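Local coordinates for beta-lactamase (Nostoc sp., PDB 6NHS), which probably hydrolyses the beta-lactam ring of penicillin-like antibiotics, as a class D serine beta-lactamase of the penicillin-recognising fold, at residues G77-N81 with D82-L86; Q100-I104 with R105-R109; L176-S179 with Q180-D184. One frame throughout, in Å; residues are numbered along the deposited sequence. Where two conformers were deposited one is given.

Interaction 1: residues G77-N81 with D82-L86; sequences GVISN and DVAIL. With FMT (formic acid), chain C.
Asn81 folds over the backbone of Val83 and Ala84 in an Asx turn. The turn lies in the surface loop that leaves helix 65-76 and leads into the short strand 85-86.

The polar contacts centre on one side-chain oxygen. Asn81 OD1 accepts from Val83 N at 3.0 Å, with the donor tilted 28° from the carbonyl plane. It also takes a weak, more bent bond from Ala84 N at 2.9 Å. CG of Asn81 sits between the backbone N and the carbonyl carbon (chi1 55°), which turns OD1 toward the two amides that follow. The backbone adds a bridge through a water, which donates to Asn81 O and to Ala84 O, the latter at 2.6 Å. Asp82 OD2 is engaged in a salt bridge with Arg105.

The apolar contacts are carried by Ile79, which is buried. Its CD1 reaches Ala84 CB at 3.8 Å and Leu86 CG at 4.0 Å. Its chain also packs on Ala73 and Leu74 of helix 65-76 and on Phe115 and Leu119 of helix 113-123. Leu86 meets Phe115 as well. The loop is thus held against both helices.

A formic acid molecule, probably from the crystallisation liquor, sits beside Ile79, Ser80 and Ala84. Its O1 accepts from Ser80 N at 3.1 Å. The Ser80 hydroxyl gives it a weak, long bond, and the same OG lies against the methyl of Ala84, with OG to CB at 3.2 Å.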
# COMPACT_ATOMS: atom_id res chain seq x y z
N GLY A 77 -13.41 10.46 10.80
CA GLY A 77 -14.76 10.01 11.03
C GLY A 77 -15.67 10.03 9.82
O GLY A 77 -16.89 9.92 9.98
N VAL A 78 -15.12 10.16 8.61
CA VAL A 78 -15.99 10.10 7.44
C VAL A 78 -16.46 8.67 7.19
O VAL A 78 -17.43 8.45 6.46
CB VAL A 78 -15.31 10.69 6.19
CG1 VAL A 78 -14.76 12.12 6.48
CG2 VAL A 78 -14.23 9.77 5.66
N ILE A 79 -15.78 7.69 7.79
CA ILE A 79 -16.27 6.32 7.89
C ILE A 79 -16.13 5.92 9.36
O ILE A 79 -15.09 6.18 9.98
CB ILE A 79 -15.51 5.36 6.94
CG1 ILE A 79 -16.20 3.99 6.85
CG2 ILE A 79 -14.03 5.20 7.33
CD1 ILE A 79 -17.29 3.91 5.80
N SER A 80 -17.18 5.33 9.93
CA SER A 80 -17.25 5.25 11.39
C SER A 80 -16.37 4.13 11.95
O SER A 80 -15.79 4.29 13.03
CB SER A 80 -18.70 5.08 11.85
OG SER A 80 -19.26 3.90 11.31
N ASN A 81 -16.27 3.01 11.26
CA ASN A 81 -15.48 1.87 11.74
C ASN A 81 -15.27 0.92 10.56
O ASN A 81 -15.53 1.29 9.40
CB ASN A 81 -16.17 1.19 12.93
CG ASN A 81 -17.59 0.78 12.61
OD1 ASN A 81 -17.86 0.25 11.54
ND2 ASN A 81 -18.51 1.04 13.54
N ASP A 82 -14.80 -0.30 10.84
CA ASP A 82 -14.41 -1.26 9.81
C ASP A 82 -15.59 -1.98 9.17
O ASP A 82 -15.40 -2.63 8.13
CB ASP A 82 -13.45 -2.31 10.40
CG ASP A 82 -14.02 -3.01 11.61
OD1 ASP A 82 -14.58 -2.32 12.50
OD2 ASP A 82 -13.92 -4.26 11.68
N VAL A 83 -16.79 -1.91 9.75
CA VAL A 83 -17.96 -2.55 9.16
C VAL A 83 -18.95 -1.56 8.58
O VAL A 83 -19.92 -1.98 7.92
CB VAL A 83 -18.67 -3.49 10.17
CG1 VAL A 83 -17.72 -4.61 10.64
CG2 VAL A 83 -19.22 -2.71 11.35
N ALA A 84 -18.75 -0.25 8.79
CA ALA A 84 -19.65 0.75 8.23
C ALA A 84 -19.74 0.59 6.72
O ALA A 84 -18.73 0.37 6.04
CB ALA A 84 -19.17 2.16 8.60
N ILE A 85 -20.96 0.71 6.19
CA ILE A 85 -21.25 0.40 4.79
C ILE A 85 -21.25 1.68 3.97
O ILE A 85 -21.79 2.71 4.40
CB ILE A 85 -22.61 -0.32 4.65
CG1 ILE A 85 -22.54 -1.73 5.24
CG2 ILE A 85 -23.05 -0.37 3.18
CD1 ILE A 85 -23.92 -2.37 5.43
N LEU A 86 -20.62 1.63 2.80
CA LEU A 86 -20.94 2.55 1.72
C LEU A 86 -21.60 1.74 0.61
O LEU A 86 -21.17 0.63 0.29
CB LEU A 86 -19.69 3.26 1.18
CG LEU A 86 -18.93 4.21 2.11
CD1 LEU A 86 -17.73 4.82 1.37
CD2 LEU A 86 -19.85 5.30 2.66
C FMT C . -19.98 5.53 7.12
O1 FMT C . -19.85 5.61 8.34
O2 FMT C . -20.96 5.08 6.51
O HOH W 1 -16.20 0.46 6.70

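Interaction 2: residues Q100-I104 with R105-R109; sequences QDTNI and RQAFR. With EDO (1,2-ethanediol), chain D.
Asn103 has its CG between the backbone N and the carbonyl carbon (chi1 62°), which swings OD1 forward over the first turn of the helix. There OD1 accepts from Gln106 N at 2.9 Å in a nearly straight bond (168° at the hydrogen). The backbone oxygen of the same residue takes Ala107 N at 2.8 Å, and Ile104 O takes Phe108 N. Two acceptors of Asn103 therefore serve successive amides at the helix start.

Thr102 comes in from the strand side. Its OG1, anti to the backbone N, lies 3.2 Å from Gln106 CB, while CG2 meets Ala107 CB at 4.0 Å. The Gln106 chain bends at chi2. Its OE1 then accepts from Arg109 NH1 at 3.1 Å, in the plane of the guanidinium group.

Arg105 turns away from the cap and makes salt bridges with Asp82 and Asp188. Phe108 packs on Lys66, Ile67 and Ser70 of helix 65-76. Lys66 probably belongs to the SxxK motif of serine beta-lactamases, so Phe108, on helix 104-110, probably lies beside the active-site region. The arrangement is a classic asparagine N-cap, here joining strand 102-103 directly to helix 104-110.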
# COMPACT_ATOMS: atom_id res chain seq x y z
N GLN A 100 -21.12 -3.93 -5.76
CA GLN A 100 -21.88 -4.37 -4.60
C GLN A 100 -21.56 -3.45 -3.44
O GLN A 100 -20.48 -2.86 -3.38
CB GLN A 100 -21.55 -5.82 -4.23
CG GLN A 100 -20.12 -5.99 -3.75
CD GLN A 100 -19.75 -7.43 -3.51
OE1 GLN A 100 -20.61 -8.31 -3.50
NE2 GLN A 100 -18.45 -7.69 -3.31
N ASP A 101 -22.51 -3.34 -2.51
CA ASP A 101 -22.25 -2.60 -1.27
C ASP A 101 -21.07 -3.22 -0.53
O ASP A 101 -20.83 -4.42 -0.62
CB ASP A 101 -23.48 -2.62 -0.35
CG ASP A 101 -24.74 -2.08 -1.01
OD1 ASP A 101 -24.66 -1.35 -2.01
OD2 ASP A 101 -25.83 -2.38 -0.48
N THR A 102 -20.32 -2.40 0.21
CA THR A 102 -19.13 -2.95 0.86
C THR A 102 -18.78 -2.10 2.08
O THR A 102 -19.45 -1.12 2.40
CB THR A 102 -17.98 -3.05 -0.15
OG1 THR A 102 -16.96 -3.93 0.35
CG2 THR A 102 -17.37 -1.68 -0.42
N ASN A 103 -17.74 -2.54 2.79
CA ASN A 103 -17.19 -1.81 3.92
C ASN A 103 -15.70 -1.65 3.67
O ASN A 103 -15.17 -2.14 2.67
CB ASN A 103 -17.50 -2.52 5.26
CG ASN A 103 -16.88 -3.93 5.34
OD1 ASN A 103 -15.74 -4.15 4.95
ND2 ASN A 103 -17.65 -4.88 5.89
N ILE A 104 -15.00 -0.99 4.60
CA ILE A 104 -13.62 -0.63 4.31
C ILE A 104 -12.72 -1.87 4.33
O ILE A 104 -11.73 -1.93 3.59
CB ILE A 104 -13.13 0.47 5.28
CG1 ILE A 104 -11.83 1.10 4.76
CG2 ILE A 104 -12.93 -0.06 6.69
CD1 ILE A 104 -11.39 2.32 5.57
N ARG A 105 -13.06 -2.88 5.14
CA ARG A 105 -12.25 -4.09 5.16
C ARG A 105 -12.33 -4.83 3.83
O ARG A 105 -11.31 -5.27 3.29
CB ARG A 105 -12.69 -5.02 6.30
CG ARG A 105 -11.97 -6.37 6.27
CD ARG A 105 -12.40 -7.29 7.42
NE ARG A 105 -11.88 -6.82 8.70
CZ ARG A 105 -12.58 -6.11 9.57
NH1 ARG A 105 -13.85 -5.79 9.31
NH2 ARG A 105 -12.02 -5.71 10.71
N GLN A 106 -13.55 -4.97 3.28
CA GLN A 106 -13.70 -5.66 2.01
C GLN A 106 -13.26 -4.78 0.84
O GLN A 106 -12.73 -5.29 -0.15
CB GLN A 106 -15.14 -6.15 1.84
CG GLN A 106 -15.61 -7.15 2.92
CD GLN A 106 -14.67 -8.35 3.04
OE1 GLN A 106 -14.35 -9.00 2.05
NE2 GLN A 106 -14.21 -8.62 4.26
N ALA A 107 -13.47 -3.46 0.94
CA ALA A 107 -12.96 -2.57 -0.10
C ALA A 107 -11.43 -2.62 -0.16
O ALA A 107 -10.84 -2.61 -1.25
CB ALA A 107 -13.44 -1.13 0.14
N PHE A 108 -10.78 -2.69 1.01
CA PHE A 108 -9.34 -2.88 1.05
C PHE A 108 -8.95 -4.21 0.41
O PHE A 108 -8.06 -4.27 -0.44
CB PHE A 108 -8.86 -2.82 2.50
CG PHE A 108 -7.36 -2.65 2.65
CD1 PHE A 108 -6.53 -3.75 2.75
CD2 PHE A 108 -6.80 -1.37 2.70
CE1 PHE A 108 -5.15 -3.59 2.89
CE2 PHE A 108 -5.42 -1.21 2.85
CZ PHE A 108 -4.60 -2.32 2.94
N ARG A 109 -9.63 -5.29 0.81
CA ARG A 109 -9.37 -6.62 0.25
C ARG A 109 -9.53 -6.64 -1.27
O ARG A 109 -8.73 -7.26 -1.98
CB ARG A 109 -10.30 -7.63 0.91
CG ARG A 109 -10.25 -9.04 0.34
CD ARG A 109 -11.38 -9.88 0.93
NE ARG A 109 -11.30 -11.28 0.53
CZ ARG A 109 -12.24 -12.19 0.78
NH1 ARG A 109 -13.36 -11.83 1.41
NH2 ARG A 109 -12.07 -13.44 0.38
C1 EDO D . -25.57 -4.38 2.42
O1 EDO D . -25.97 -4.29 1.06
C2 EDO D . -26.66 -3.79 3.30
O2 EDO D . -26.88 -2.44 2.89

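Interaction 3: residues L176-S179 with Q180-D184; sequences LPFS and QRTLD. With FMT (formic acid), chain I.
Phe178 and Ser179 hold the first turn of helix 180-189 closely, by apolar packing and a cap. The exposed Gln180 and Arg181, with a bound formic acid, form the looser side.

In the tight part, Phe178 CB touches Leu183 CD2 at 3.8 Å and Thr182 CG2 at 3.9 Å. The Phe178 ring continues onto Leu71, Val72 and Glu75 of helix 65-76 and Val135 of helix 125-135. Thr182 also rests on Leu71. Leu183 packs on Leu171 of helix 161-172.

Hydrogen bonds of Ser179 hold the turn. Ser179 O accepts from Leu183 N at 2.9 Å. Ser179 OG, placed by a chi1 of 70°, accepts from Thr182 N at 3.2 Å in a nearly straight bond. Glu75 OE1 accepts from Ser179 N and is also hydrogen-bonded with Thr182 OG1, which ties the start of this helix to the end of helix 65-76.

On the looser side, Gln180 bends at chi2, and its NE2 donates to Asp184 OD1 at 2.8 Å, approaching from above the carboxylate plane. The Arg181 chain is extended from CG to NE, and its NH2 bonds Ser80 O. The formic acid, probably from the crystallisation liquor, lies between Arg181 and the cap. Its O2 accepts from Ser179 OG at 2.9 Å. Its O1 meets Arg181 NH1 at 2.7 Å, at the edge of the guanidinium group and in its plane, and also lies within bonding distance of Thr182 OG1. The whole is a serine N-cap with a hydrophobic staple between Phe178 and Leu183.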
# COMPACT_ATOMS: atom_id res chain seq x y z
N LEU A 176 2.49 8.67 14.00
CA LEU A 176 1.63 9.41 13.11
C LEU A 176 0.40 9.92 13.87
O LEU A 176 0.07 9.41 14.94
CB LEU A 176 1.21 8.53 11.93
CG LEU A 176 2.40 8.00 11.12
CD1 LEU A 176 1.94 7.25 9.89
CD2 LEU A 176 3.35 9.14 10.74
N PRO A 177 -0.29 10.94 13.33
CA PRO A 177 -1.40 11.55 14.08
C PRO A 177 -2.70 10.76 13.94
O PRO A 177 -3.72 11.27 13.45
CB PRO A 177 -1.49 12.95 13.45
CG PRO A 177 -1.12 12.71 12.03
CD PRO A 177 0.00 11.68 12.09
N PHE A 178 -2.67 9.50 14.36
CA PHE A 178 -3.84 8.63 14.34
C PHE A 178 -4.00 7.98 15.71
O PHE A 178 -3.01 7.58 16.34
CB PHE A 178 -3.74 7.56 13.24
CG PHE A 178 -3.48 8.13 11.87
CD1 PHE A 178 -4.44 8.91 11.24
CD2 PHE A 178 -2.27 7.90 11.23
CE1 PHE A 178 -4.20 9.45 9.99
CE2 PHE A 178 -2.03 8.43 9.97
CZ PHE A 178 -2.99 9.21 9.35
N SER A 179 -5.24 7.89 16.16
CA SER A 179 -5.53 7.29 17.45
C SER A 179 -5.24 5.80 17.43
O SER A 179 -5.18 5.17 16.37
CB SER A 179 -7.00 7.52 17.82
OG SER A 179 -7.83 6.74 16.98
N GLN A 180 -5.08 5.23 18.62
CA GLN A 180 -4.87 3.78 18.74
C GLN A 180 -6.02 3.00 18.10
O GLN A 180 -5.80 1.95 17.48
CB GLN A 180 -4.71 3.39 20.21
CG GLN A 180 -4.31 1.93 20.41
CD GLN A 180 -2.95 1.62 19.82
OE1 GLN A 180 -1.94 2.21 20.19
NE2 GLN A 180 -2.91 0.68 18.87
N ARG A 181 -7.25 3.50 18.24
CA ARG A 181 -8.38 2.85 17.59
C ARG A 181 -8.21 2.82 16.08
O ARG A 181 -8.42 1.79 15.43
CB ARG A 181 -9.68 3.56 17.98
CG ARG A 181 -10.92 3.07 17.25
CD ARG A 181 -12.11 3.95 17.58
NE ARG A 181 -13.35 3.45 16.99
CZ ARG A 181 -13.79 3.78 15.78
NH1 ARG A 181 -13.09 4.62 15.02
NH2 ARG A 181 -14.92 3.28 15.32
N THR A 182 -7.84 3.96 15.49
CA THR A 182 -7.60 4.02 14.05
C THR A 182 -6.52 3.04 13.63
O THR A 182 -6.67 2.31 12.65
CB THR A 182 -7.22 5.45 13.64
OG1 THR A 182 -8.31 6.34 13.92
CG2 THR A 182 -6.89 5.50 12.15
N LEU A 183 -5.41 3.01 14.38
CA LEU A 183 -4.32 2.09 14.06
C LEU A 183 -4.78 0.64 14.13
O LEU A 183 -4.47 -0.16 13.25
CB LEU A 183 -3.14 2.30 15.02
CG LEU A 183 -2.52 3.69 15.11
CD1 LEU A 183 -1.37 3.70 16.11
CD2 LEU A 183 -2.06 4.16 13.73
N ASP A 184 -5.50 0.29 15.21
CA ASP A 184 -5.97 -1.08 15.38
C ASP A 184 -6.84 -1.51 14.20
O ASP A 184 -6.70 -2.64 13.71
CB ASP A 184 -6.76 -1.21 16.68
CG ASP A 184 -5.88 -1.16 17.92
OD1 ASP A 184 -4.64 -1.24 17.80
OD2 ASP A 184 -6.45 -1.02 19.02
C FMT I . -11.01 7.27 15.53
O1 FMT I . -10.84 6.10 15.19
O2 FMT I . -10.47 7.80 16.51

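In the fold
The three contacts follow one another along the chain and neither nest nor cross. Interaction 1 comes first and closes the loop between helix 65-76 and strand 85-86. Interaction 2 then turns strand 102-103 into helix 104-110. The two touch: strands 85-86 and 102-103 pair as a small antiparallel sheet through Leu86 N and Thr102 O, and a salt bridge joins them as well. Interaction 3, much later, starts helix 180-189. It reaches back to interaction 1 through Arg181. Interactions 2 and 3 do not touch, their nearest atoms being about 7 Å apart. Together they gather loops and helix starts around helix 65-76.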